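Local coordinates for aldehyde dehydrogenase family protein (Pseudomonas syringae pv. tomato, PDB 6X9L), which oxidises long-chain aliphatic aldehydes such as octanal with NAD+ as acceptor, as a member of the aldehyde dehydrogenase family, at residues A46-A54 with V211-G219; A223-T234 with A246-E257. The protein carries 1 engineered substitution. All blocks are in the same frame, centred on the assembly; numbering follows the deposited sequence.

Contact 1: A46-A54 with V211-G219; sequences AHVASGSAA and VNGSGPEVG. With NAD (nicotinamide-adenine-dinucleotide), chain D.
Gly51 and Asn212 make the one direct hydrogen bond between 46-54 and 211-219, joining the turn after an outlying antiparallel hairpin (33-38 with 43-49) to the strand-to-helix loop of the NAD-binding Rossmann-type domain. Gly51 N donates to Asn212 O at 2.7 Å.

Water does the rest of the polar work. One molecule links Ala49 N to Asn212 ND2; CG of Asn212 lies anti to its carbonyl carbon (chi1 -76°), which sends the amide toward strand 43-49, to where ND2 is 3.9 Å from Val48 CB. A second water is held by four groups: it accepts from Ser50 OG and Ser214 N and donates to Gly51 O, at 2.6 Å, and to Glu217 OE1. A third accepts from Ala53 N and donates to Glu217 OE2. Glu217 reaches both of these waters because its chain is extended beyond CG, and one carboxylate oxygen thereby reaches Ala53 N, at the start of helix 53-71, through the third water. Ser52 is the N-cap of that helix and turns its own OG to Asp55.

Van der Waals packing involves small groups. Val218 CG2 stands 3.4 Å from Gly51 O, against the carbonyl, while Val211 CG1 meets Gly51 CA from just after strand 208-210. Gly51 and Gly213 have no side chain where the backbones come together, and the CA of Gly213 lies 4.1 Å from the CA of Ser50.

Helix 215-224 opens under the adenine of NAD, with Gly215 and Gly219 lying against that ring system. Its first turn is capped by Ser214, whose OG accepts from Glu217 N at 3.1 Å.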
loop_
_atom_site.group_PDB
_atom_site.type_symbol
_atom_site.label_atom_id
_atom_site.label_comp_id
_atom_site.label_asym_id
_atom_site.label_seq_id
_atom_site.Cartn_x
_atom_site.Cartn_y
_atom_site.Cartn_z
ATOM N N ALA A 46 -32.679 16.237 11.631
ATOM C CA ALA A 46 -32.602 16.328 10.186
ATOM C C ALA A 46 -32.528 14.923 9.609
ATOM O O ALA A 46 -32.300 13.941 10.319
ATOM C CB ALA A 46 -31.400 17.161 9.738
ATOM N N HIS A 47 -32.748 14.844 8.303
ATOM C CA HIS A 47 -32.630 13.613 7.552
ATOM C C HIS A 47 -31.735 13.858 6.355
ATOM O O HIS A 47 -31.612 14.982 5.864
ATOM C CB HIS A 47 -33.983 13.108 7.068
ATOM C CG HIS A 47 -34.912 12.738 8.171
ATOM N ND1 HIS A 47 -35.552 13.679 8.954
ATOM C CD2 HIS A 47 -35.317 11.529 8.622
ATOM C CE1 HIS A 47 -36.302 13.060 9.848
ATOM N NE2 HIS A 47 -36.180 11.757 9.666
ATOM N N VAL A 48 -31.114 12.782 5.887
ATOM C CA VAL A 48 -30.320 12.804 4.674
ATOM C C VAL A 48 -30.605 11.523 3.909
ATOM O O VAL A 48 -31.108 10.542 4.460
ATOM C CB VAL A 48 -28.822 12.941 4.979
ATOM C CG1 VAL A 48 -28.590 14.172 5.821
ATOM C CG2 VAL A 48 -28.327 11.708 5.690
ATOM N N ALA A 49 -30.282 11.549 2.620
ATOM C CA ALA A 49 -30.590 10.435 1.738
ATOM C C ALA A 49 -29.618 9.278 1.952
ATOM O O ALA A 49 -28.485 9.465 2.411
ATOM C CB ALA A 49 -30.550 10.888 0.279
ATOM N N SER A 50 -30.084 8.070 1.615
ATOM C CA SER A 50 -29.307 6.843 1.740
ATOM C C SER A 50 -29.060 6.279 0.347
ATOM O O SER A 50 -29.992 5.780 -0.305
ATOM C CB SER A 50 -30.011 5.816 2.623
ATOM O OG SER A 50 -29.130 4.744 2.923
ATOM N N GLY A 51 -27.794 6.345 -0.088
ATOM C CA GLY A 51 -27.441 5.953 -1.431
ATOM C C GLY A 51 -27.486 4.451 -1.642
ATOM O O GLY A 51 -27.410 3.638 -0.719
ATOM N N SER A 52 -27.628 4.093 -2.908
ATOM C CA SER A 52 -27.593 2.730 -3.397
ATOM C C SER A 52 -26.332 2.549 -4.229
ATOM O O SER A 52 -25.594 3.503 -4.496
ATOM C CB SER A 52 -28.834 2.434 -4.225
ATOM O OG SER A 52 -28.917 3.346 -5.310
ATOM N N ALA A 53 -26.093 1.313 -4.660
ATOM C CA ALA A 53 -24.989 1.084 -5.583
ATOM C C ALA A 53 -25.163 1.903 -6.860
ATOM O O ALA A 53 -24.182 2.403 -7.421
ATOM C CB ALA A 53 -24.872 -0.405 -5.889
ATOM N N ALA A 54 -26.412 2.098 -7.306
ATOM C CA ALA A 54 -26.664 2.874 -8.522
ATOM C C ALA A 54 -26.252 4.335 -8.358
ATOM O O ALA A 54 -25.768 4.967 -9.308
ATOM C CB ALA A 54 -28.142 2.780 -8.906
ATOM N N VAL A 211 -21.826 11.247 -1.706
ATOM C CA VAL A 211 -22.965 10.349 -1.571
ATOM C C VAL A 211 -23.085 9.948 -0.108
ATOM O O VAL A 211 -22.100 9.554 0.526
ATOM C CB VAL A 211 -22.850 9.094 -2.463
ATOM C CG1 VAL A 211 -24.096 8.239 -2.315
ATOM C CG2 VAL A 211 -22.632 9.472 -3.924
ATOM N N ASN A 212 -24.292 10.043 0.429
ATOM C CA ASN A 212 -24.559 9.608 1.787
ATOM C C ASN A 212 -25.080 8.177 1.780
ATOM O O ASN A 212 -25.636 7.698 0.788
ATOM C CB ASN A 212 -25.564 10.542 2.455
ATOM C CG ASN A 212 -24.944 11.848 2.870
ATOM O OD1 ASN A 212 -23.817 11.874 3.375
ATOM N ND2 ASN A 212 -25.669 12.947 2.660
ATOM N N GLY A 213 -24.878 7.497 2.897
ATOM C CA GLY A 213 -25.468 6.185 3.085
ATOM C C GLY A 213 -24.660 5.346 4.056
ATOM O O GLY A 213 -23.694 5.802 4.666
ATOM N N SER A 214 -25.089 4.094 4.185
ATOM C CA SER A 214 -24.445 3.188 5.119
ATOM C C SER A 214 -23.082 2.761 4.587
ATOM O O SER A 214 -22.824 2.773 3.376
ATOM C CB SER A 214 -25.317 1.961 5.357
ATOM O OG SER A 214 -25.184 1.046 4.277
ATOM N N GLY A 215 -22.196 2.404 5.514
ATOM C CA GLY A 215 -20.912 1.844 5.174
ATOM C C GLY A 215 -21.044 0.631 4.269
ATOM O O GLY A 215 -20.575 0.634 3.123
ATOM N N PRO A 216 -21.717 -0.422 4.749
ATOM C CA PRO A 216 -21.774 -1.664 3.966
ATOM C C PRO A 216 -22.381 -1.499 2.579
ATOM O O PRO A 216 -21.941 -2.184 1.643
ATOM C CB PRO A 216 -22.623 -2.588 4.847
ATOM C CG PRO A 216 -22.575 -1.979 6.205
ATOM C CD PRO A 216 -22.534 -0.521 5.966
ATOM N N GLU A 217 -23.363 -0.617 2.404
ATOM C CA GLU A 217 -24.014 -0.487 1.101
ATOM C C GLU A 217 -23.253 0.460 0.171
ATOM O O GLU A 217 -22.801 0.058 -0.905
ATOM C CB GLU A 217 -25.459 -0.016 1.283
ATOM C CG GLU A 217 -26.291 -0.242 0.030
ATOM C CD GLU A 217 -27.716 0.243 0.162
ATOM O OE1 GLU A 217 -28.111 0.606 1.295
ATOM O OE2 GLU A 217 -28.430 0.264 -0.871
ATOM N N VAL A 218 -23.126 1.729 0.560
ATOM C CA VAL A 218 -22.385 2.694 -0.255
ATOM C C VAL A 218 -20.880 2.396 -0.219
ATOM O O VAL A 218 -20.247 2.192 -1.263
ATOM C CB VAL A 218 -22.705 4.128 0.207
ATOM C CG1 VAL A 218 -21.934 5.141 -0.613
ATOM C CG2 VAL A 218 -24.226 4.382 0.116
ATOM N N GLY A 219 -20.295 2.329 0.978
ATOM C CA GLY A 219 -18.886 1.963 1.085
ATOM C C GLY A 219 -18.551 0.644 0.410
ATOM O O GLY A 219 -17.484 0.502 -0.197
HETATM P PA NAD D . -16.430 2.765 11.385
HETATM O O1A NAD D . -15.292 1.859 11.076
HETATM O O2A NAD D . -17.574 2.080 12.025
HETATM O O5B NAD D . -16.918 3.563 10.065
HETATM C C5B NAD D . -16.022 4.364 9.317
HETATM C C4B NAD D . -16.598 4.638 7.920
HETATM O O4B NAD D . -16.746 3.410 7.237
HETATM C C3B NAD D . -17.991 5.251 7.949
HETATM O O3B NAD D . -18.092 6.163 6.864
HETATM C C2B NAD D . -18.921 4.073 7.718
HETATM O O2B NAD D . -20.127 4.434 7.078
HETATM C C1B NAD D . -18.083 3.256 6.776
HETATM N N9A NAD D . -18.346 1.824 6.827
HETATM C C8A NAD D . -18.815 1.065 7.878
HETATM N N7A NAD D . -18.828 -0.225 7.464
HETATM C C5A NAD D . -18.382 -0.284 6.187
HETATM C C6A NAD D . -18.194 -1.331 5.298
HETATM N N6A NAD D . -18.326 -2.590 5.715
HETATM N N1A NAD D . -17.693 -1.059 4.042
HETATM C C2A NAD D . -17.386 0.228 3.667
HETATM N N3A NAD D . -17.572 1.270 4.552
HETATM C C4A NAD D . -18.067 1.002 5.783
HETATM O O3 NAD D . -15.843 4.013 12.219
HETATM P PN NAD D . -16.144 4.443 13.739
HETATM O O1N NAD D . -15.685 3.372 14.656
HETATM O O2N NAD D . -17.523 4.950 13.846
HETATM O O5D NAD D . -15.063 5.667 13.703
HETATM C C5D NAD D . -14.130 5.795 14.748
HETATM C C4D NAD D . -12.904 4.940 14.419
HETATM O O4D NAD D . -12.120 5.586 13.431
HETATM C C3D NAD D . -12.020 4.775 15.640
HETATM O O3D NAD D . -11.432 3.499 15.606
HETATM C C2D NAD D . -10.934 5.788 15.384
HETATM O O2D NAD D . -9.735 5.478 16.062
HETATM C C1D NAD D . -10.781 5.689 13.870
HETATM N N1N NAD D . -10.064 6.884 13.410
HETATM C C2N NAD D . -8.803 6.755 12.897
HETATM C C3N NAD D . -8.092 7.882 12.507
HETATM C C7N NAD D . -6.701 7.794 11.957
HETATM O O7N NAD D . -6.206 8.940 11.312
HETATM N N7N NAD D . -5.960 6.690 12.086
HETATM C C4N NAD D . -8.662 9.141 12.644
HETATM C C5N NAD D . -9.938 9.259 13.176
HETATM C C6N NAD D . -10.631 8.120 13.568
HETATM O O HOH W 1 -28.194 13.459 1.292
HETATM O O HOH W 2 -26.793 3.364 1.816
HETATM O O HOH W 3 -27.261 -0.951 -3.149
#

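Contact 2: A223-T234 with A246-E257; sequences AAHPDIDMISIT and AAAPTVKRVTQE. With NAD (nicotinamide-adenine-dinucleotide), chain D.
Lys252 NZ is gripped by backbone carbonyls at the end of helix 215-224 and in the turn that follows. It donates to His225 O at 2.6 Å, in the carbonyl plane and on a lone pair, weakly to Ile228 O, and also to Met222 O. The lysine chain is extended beyond CG, and the carbonyl oxygens round NZ would favour its charged form. His225 starts a type I turn, and its ND1 accepts from Asp227 N in the ring plane.

Past the turn, strands 230-234 and 253-257 run parallel, 8° apart. The ladder runs Ile231 N to Arg253 O, Thr255 N to Ile231 O, Ile233 N to Thr255 O at 2.8 Å, and Glu257 N to Ile233 O. On one face, Met230 lies across Arg253 and Ser232 OG touches Thr255 CG2, though that hydroxyl bonds Lys168; on the other, Ile231 and Val254 lie side by side. At the strand ends Thr234 CG2 lies 3.4 Å from NAD C4N, and Glu257 OE1 weakly accepts from the carboxamide N7N of the cofactor.

This is a beta-alpha-beta crossover: helix 237-247 connects the two strands, strand 143-155 flanks 230-234, and Asn464 of the second subunit bonds Lys252 O.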
loop_
_atom_site.group_PDB
_atom_site.type_symbol
_atom_site.label_atom_id
_atom_site.label_comp_id
_atom_site.label_asym_id
_atom_site.label_seq_id
_atom_site.Cartn_x
_atom_site.Cartn_y
_atom_site.Cartn_z
ATOM N N ALA A 223 -15.800 0.089 -2.579
ATOM C CA ALA A 223 -14.659 -0.813 -2.443
ATOM C C ALA A 223 -14.588 -1.798 -3.600
ATOM O O ALA A 223 -13.489 -2.204 -4.006
ATOM C CB ALA A 223 -14.728 -1.557 -1.106
ATOM N N ALA A 224 -15.740 -2.168 -4.157
ATOM C CA ALA A 224 -15.815 -3.163 -5.214
ATOM C C ALA A 224 -15.929 -2.577 -6.613
ATOM O O ALA A 224 -15.989 -3.340 -7.581
ATOM C CB ALA A 224 -17.003 -4.097 -4.976
ATOM N N HIS A 225 -15.957 -1.268 -6.761
ATOM C CA HIS A 225 -16.301 -0.717 -8.060
ATOM C C HIS A 225 -15.169 -0.949 -9.056
ATOM O O HIS A 225 -14.003 -0.675 -8.750
ATOM C CB HIS A 225 -16.624 0.764 -7.953
ATOM C CG HIS A 225 -17.389 1.288 -9.127
ATOM N ND1 HIS A 225 -16.826 1.416 -10.378
ATOM C CD2 HIS A 225 -18.672 1.712 -9.245
ATOM C CE1 HIS A 225 -17.729 1.888 -11.221
ATOM N NE2 HIS A 225 -18.857 2.081 -10.558
ATOM N N PRO A 226 -15.472 -1.435 -10.259
ATOM C CA PRO A 226 -14.414 -1.700 -11.248
ATOM C C PRO A 226 -13.751 -0.451 -11.811
ATOM O O PRO A 226 -12.738 -0.568 -12.515
ATOM C CB PRO A 226 -15.153 -2.460 -12.361
ATOM C CG PRO A 226 -16.609 -2.482 -11.971
ATOM C CD PRO A 226 -16.823 -1.596 -10.816
ATOM N N ASP A 227 -14.292 0.732 -11.553
ATOM C CA ASP A 227 -13.764 1.939 -12.163
ATOM C C ASP A 227 -13.116 2.858 -11.146
ATOM O O ASP A 227 -12.779 3.998 -11.480
ATOM C CB ASP A 227 -14.865 2.677 -12.923
ATOM C CG ASP A 227 -14.319 3.518 -14.056
ATOM O OD1 ASP A 227 -13.148 3.317 -14.428
ATOM O OD2 ASP A 227 -15.050 4.387 -14.580
ATOM N N ILE A 228 -12.930 2.391 -9.918
ATOM C CA ILE A 228 -12.274 3.164 -8.871
ATOM C C ILE A 228 -10.847 2.656 -8.724
ATOM O O ILE A 228 -10.615 1.458 -8.547
ATOM C CB ILE A 228 -13.058 3.077 -7.552
ATOM C CG1 ILE A 228 -14.362 3.854 -7.739
ATOM C CG2 ILE A 228 -12.215 3.576 -6.373
ATOM C CD1 ILE A 228 -15.220 3.988 -6.515
ATOM N N ASP A 229 -9.890 3.559 -8.835
ATOM C CA ASP A 229 -8.492 3.168 -8.871
ATOM C C ASP A 229 -7.882 3.068 -7.495
ATOM O O ASP A 229 -6.848 2.415 -7.337
ATOM C CB ASP A 229 -7.705 4.179 -9.699
ATOM C CG ASP A 229 -8.313 4.386 -11.059
ATOM O OD1 ASP A 229 -8.413 3.379 -11.789
ATOM O OD2 ASP A 229 -8.720 5.532 -11.379
ATOM N N MET A 230 -8.500 3.703 -6.507
ATOM C CA MET A 230 -7.956 3.750 -5.169
ATOM C C MET A 230 -9.096 4.022 -4.207
ATOM O O MET A 230 -10.073 4.678 -4.569
ATOM C CB MET A 230 -6.886 4.826 -5.022
ATOM C CG MET A 230 -6.729 5.284 -3.590
ATOM S SD MET A 230 -5.469 6.525 -3.386
ATOM C CE MET A 230 -5.776 6.931 -1.671
ATOM N N ILE A 231 -8.966 3.495 -2.988
ATOM C CA ILE A 231 -9.906 3.746 -1.904
ATOM C C ILE A 231 -9.111 4.042 -0.631
ATOM O O ILE A 231 -8.111 3.376 -0.330
ATOM C CB ILE A 231 -10.899 2.572 -1.680
ATOM C CG1 ILE A 231 -11.943 2.961 -0.627
ATOM C CG2 ILE A 231 -10.181 1.300 -1.221
ATOM C CD1 ILE A 231 -13.249 2.190 -0.729
ATOM N N SER A 232 -9.542 5.071 0.090
ATOM C CA SER A 232 -8.935 5.483 1.344
ATOM C C SER A 232 -10.027 5.528 2.406
ATOM O O SER A 232 -11.074 6.158 2.203
ATOM C CB SER A 232 -8.251 6.854 1.217
ATOM O OG SER A 232 -7.640 7.219 2.442
ATOM N N ILE A 233 -9.797 4.849 3.521
ATOM C CA ILE A 233 -10.787 4.767 4.580
ATOM C C ILE A 233 -10.128 5.092 5.911
ATOM O O ILE A 233 -9.062 4.553 6.239
ATOM C CB ILE A 233 -11.468 3.386 4.664
ATOM C CG1 ILE A 233 -12.428 3.384 5.859
ATOM C CG2 ILE A 233 -10.422 2.260 4.760
ATOM C CD1 ILE A 233 -13.468 2.284 5.852
ATOM N N THR A 234 -10.780 5.976 6.665
ATOM C CA THR A 234 -10.513 6.248 8.068
ATOM C C THR A 234 -11.707 5.747 8.878
ATOM O O THR A 234 -12.809 6.300 8.772
ATOM C CB THR A 234 -10.290 7.738 8.266
ATOM O OG1 THR A 234 -9.113 8.118 7.535
ATOM C CG2 THR A 234 -10.152 8.073 9.743
ATOM N N ALA A 246 -12.935 -6.360 0.040
ATOM C CA ALA A 246 -13.804 -6.051 -1.092
ATOM C C ALA A 246 -13.011 -5.512 -2.269
ATOM O O ALA A 246 -13.387 -5.754 -3.424
ATOM C CB ALA A 246 -14.894 -5.049 -0.685
ATOM N N ALA A 247 -11.899 -4.811 -1.995
ATOM C CA ALA A 247 -11.073 -4.162 -3.010
ATOM C C ALA A 247 -10.047 -5.080 -3.665
ATOM O O ALA A 247 -9.537 -4.747 -4.733
ATOM C CB ALA A 247 -10.333 -2.979 -2.392
ATOM N N ALA A 248 -9.728 -6.216 -3.055
ATOM C CA ALA A 248 -8.637 -7.045 -3.565
ATOM C C ALA A 248 -8.808 -7.436 -5.027
ATOM O O ALA A 248 -7.854 -7.271 -5.803
ATOM C CB ALA A 248 -8.473 -8.288 -2.673
ATOM N N PRO A 249 -9.958 -7.946 -5.479
ATOM C CA PRO A 249 -10.018 -8.449 -6.869
ATOM C C PRO A 249 -9.806 -7.375 -7.932
ATOM O O PRO A 249 -9.325 -7.705 -9.021
ATOM C CB PRO A 249 -11.404 -9.103 -6.957
ATOM C CG PRO A 249 -12.150 -8.626 -5.768
ATOM C CD PRO A 249 -11.196 -8.205 -4.716
ATOM N N THR A 250 -10.084 -6.096 -7.650
ATOM C CA THR A 250 -9.742 -5.044 -8.604
ATOM C C THR A 250 -8.351 -4.448 -8.391
ATOM O O THR A 250 -7.928 -3.605 -9.191
ATOM C CB THR A 250 -10.779 -3.940 -8.541
ATOM O OG1 THR A 250 -11.040 -3.641 -7.171
ATOM C CG2 THR A 250 -12.061 -4.398 -9.215
ATOM N N VAL A 251 -7.640 -4.858 -7.337
ATOM C CA VAL A 251 -6.244 -4.498 -7.112
ATOM C C VAL A 251 -6.114 -2.994 -6.921
ATOM O O VAL A 251 -5.119 -2.384 -7.343
ATOM C CB VAL A 251 -5.341 -4.995 -8.259
ATOM C CG1 VAL A 251 -3.844 -4.940 -7.856
ATOM C CG2 VAL A 251 -5.732 -6.389 -8.630
ATOM N N LYS A 252 -7.102 -2.390 -6.260
ATOM C CA LYS A 252 -7.000 -0.970 -5.954
ATOM C C LYS A 252 -5.857 -0.707 -4.986
ATOM O O LYS A 252 -5.397 -1.602 -4.273
ATOM C CB LYS A 252 -8.290 -0.444 -5.337
ATOM C CG LYS A 252 -9.502 -1.190 -5.747
ATOM C CD LYS A 252 -10.733 -0.330 -5.585
ATOM C CE LYS A 252 -11.907 -0.995 -6.243
ATOM N NZ LYS A 252 -12.876 0.032 -6.529
ATOM N N ARG A 253 -5.384 0.541 -4.999
ATOM C CA ARG A 253 -4.595 1.070 -3.897
ATOM C C ARG A 253 -5.504 1.293 -2.694
ATOM O O ARG A 253 -6.553 1.938 -2.808
ATOM C CB ARG A 253 -3.915 2.391 -4.259
ATOM C CG ARG A 253 -3.225 3.006 -3.034
ATOM C CD ARG A 253 -2.287 4.141 -3.402
ATOM N NE ARG A 253 -1.285 3.724 -4.380
ATOM C CZ ARG A 253 -0.485 4.568 -5.016
ATOM N NH1 ARG A 253 -0.578 5.868 -4.781
ATOM N NH2 ARG A 253 0.390 4.113 -5.891
ATOM N N VAL A 254 -5.105 0.739 -1.554
ATOM C CA VAL A 254 -5.907 0.731 -0.341
ATOM C C VAL A 254 -5.157 1.537 0.711
ATOM O O VAL A 254 -4.018 1.201 1.069
ATOM C CB VAL A 254 -6.179 -0.706 0.147
ATOM C CG1 VAL A 254 -6.810 -0.705 1.555
ATOM C CG2 VAL A 254 -7.052 -1.474 -0.873
ATOM N N THR A 255 -5.785 2.599 1.196
ATOM C CA THR A 255 -5.233 3.414 2.264
ATOM C C THR A 255 -6.152 3.326 3.476
ATOM O O THR A 255 -7.366 3.512 3.349
ATOM C CB THR A 255 -5.067 4.861 1.799
ATOM O OG1 THR A 255 -3.885 4.944 0.996
ATOM C CG2 THR A 255 -4.927 5.789 2.977
ATOM N N GLN A 256 -5.577 3.034 4.646
ATOM C CA GLN A 256 -6.356 2.761 5.856
ATOM C C GLN A 256 -5.758 3.456 7.070
ATOM O O GLN A 256 -4.559 3.347 7.336
ATOM C CB GLN A 256 -6.450 1.257 6.141
ATOM C CG GLN A 256 -6.981 0.438 4.980
ATOM C CD GLN A 256 -6.579 -1.010 5.095
ATOM O OE1 GLN A 256 -5.407 -1.355 4.901
ATOM N NE2 GLN A 256 -7.545 -1.871 5.422
ATOM N N GLU A 257 -6.608 4.162 7.798
ATOM C CA GLU A 257 -6.294 4.797 9.066
ATOM C C GLU A 257 -7.284 4.207 10.058
ATOM O O GLU A 257 -8.479 4.531 10.007
ATOM C CB GLU A 257 -6.442 6.310 8.979
ATOM C CG GLU A 257 -5.593 6.984 7.929
ATOM C CD GLU A 257 -4.272 7.461 8.499
ATOM O OE1 GLU A 257 -4.095 7.300 9.727
ATOM O OE2 GLU A 257 -3.422 7.979 7.732
HETATM P PA NAD D . -16.430 2.765 11.385
HETATM O O1A NAD D . -15.292 1.859 11.076
HETATM O O2A NAD D . -17.574 2.080 12.025
HETATM O O5B NAD D . -16.918 3.563 10.065
HETATM C C5B NAD D . -16.022 4.364 9.317
HETATM C C4B NAD D . -16.598 4.638 7.920
HETATM O O4B NAD D . -16.746 3.410 7.237
HETATM C C3B NAD D . -17.991 5.251 7.949
HETATM O O3B NAD D . -18.092 6.163 6.864
HETATM C C2B NAD D . -18.921 4.073 7.718
HETATM O O2B NAD D . -20.127 4.434 7.078
HETATM C C1B NAD D . -18.083 3.256 6.776
HETATM N N9A NAD D . -18.346 1.824 6.827
HETATM C C8A NAD D . -18.815 1.065 7.878
HETATM N N7A NAD D . -18.828 -0.225 7.464
HETATM C C5A NAD D . -18.382 -0.284 6.187
HETATM C C6A NAD D . -18.194 -1.331 5.298
HETATM N N6A NAD D . -18.326 -2.590 5.715
HETATM N N1A NAD D . -17.693 -1.059 4.042
HETATM C C2A NAD D . -17.386 0.228 3.667
HETATM N N3A NAD D . -17.572 1.270 4.552
HETATM C C4A NAD D . -18.067 1.002 5.783
HETATM O O3 NAD D . -15.843 4.013 12.219
HETATM P PN NAD D . -16.144 4.443 13.739
HETATM O O1N NAD D . -15.685 3.372 14.656
HETATM O O2N NAD D . -17.523 4.950 13.846
HETATM O O5D NAD D . -15.063 5.667 13.703
HETATM C C5D NAD D . -14.130 5.795 14.748
HETATM C C4D NAD D . -12.904 4.940 14.419
HETATM O O4D NAD D . -12.120 5.586 13.431
HETATM C C3D NAD D . -12.020 4.775 15.640
HETATM O O3D NAD D . -11.432 3.499 15.606
HETATM C C2D NAD D . -10.934 5.788 15.384
HETATM O O2D NAD D . -9.735 5.478 16.062
HETATM C C1D NAD D . -10.781 5.689 13.870
HETATM N N1N NAD D . -10.064 6.884 13.410
HETATM C C2N NAD D . -8.803 6.755 12.897
HETATM C C3N NAD D . -8.092 7.882 12.507
HETATM C C7N NAD D . -6.701 7.794 11.957
HETATM O O7N NAD D . -6.206 8.940 11.312
HETATM N N7N NAD D . -5.960 6.690 12.086
HETATM C C4N NAD D . -8.662 9.141 12.644
HETATM C C5N NAD D . -9.938 9.259 13.176
HETATM C C6N NAD D . -10.631 8.120 13.568
HETATM O O HOH W 4 -5.101 0.825 -8.646
#

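In the fold
From the N terminus, the hairpin strand 43-49 leads into helix 53-71. Contact 1 closes the long loop from there to 211-219, a span of mostly helix that includes strands 143-155 and 178-182, and so ties the N-terminal hairpin to the nucleotide-binding sheet. The chain then runs through helix 215-224, which both contacts share: 211-219 holds its start and 223-234 its end. Contact 2 opens only after contact 1 has closed, and its own loop is short, spanning little more than helix 237-247. The two loops therefore stand in series, neither nesting nor crossing. Their centres lie about 18 Å apart, yet both reach NAD, contact 1 at the adenine and contact 2 chiefly at the nicotinamide.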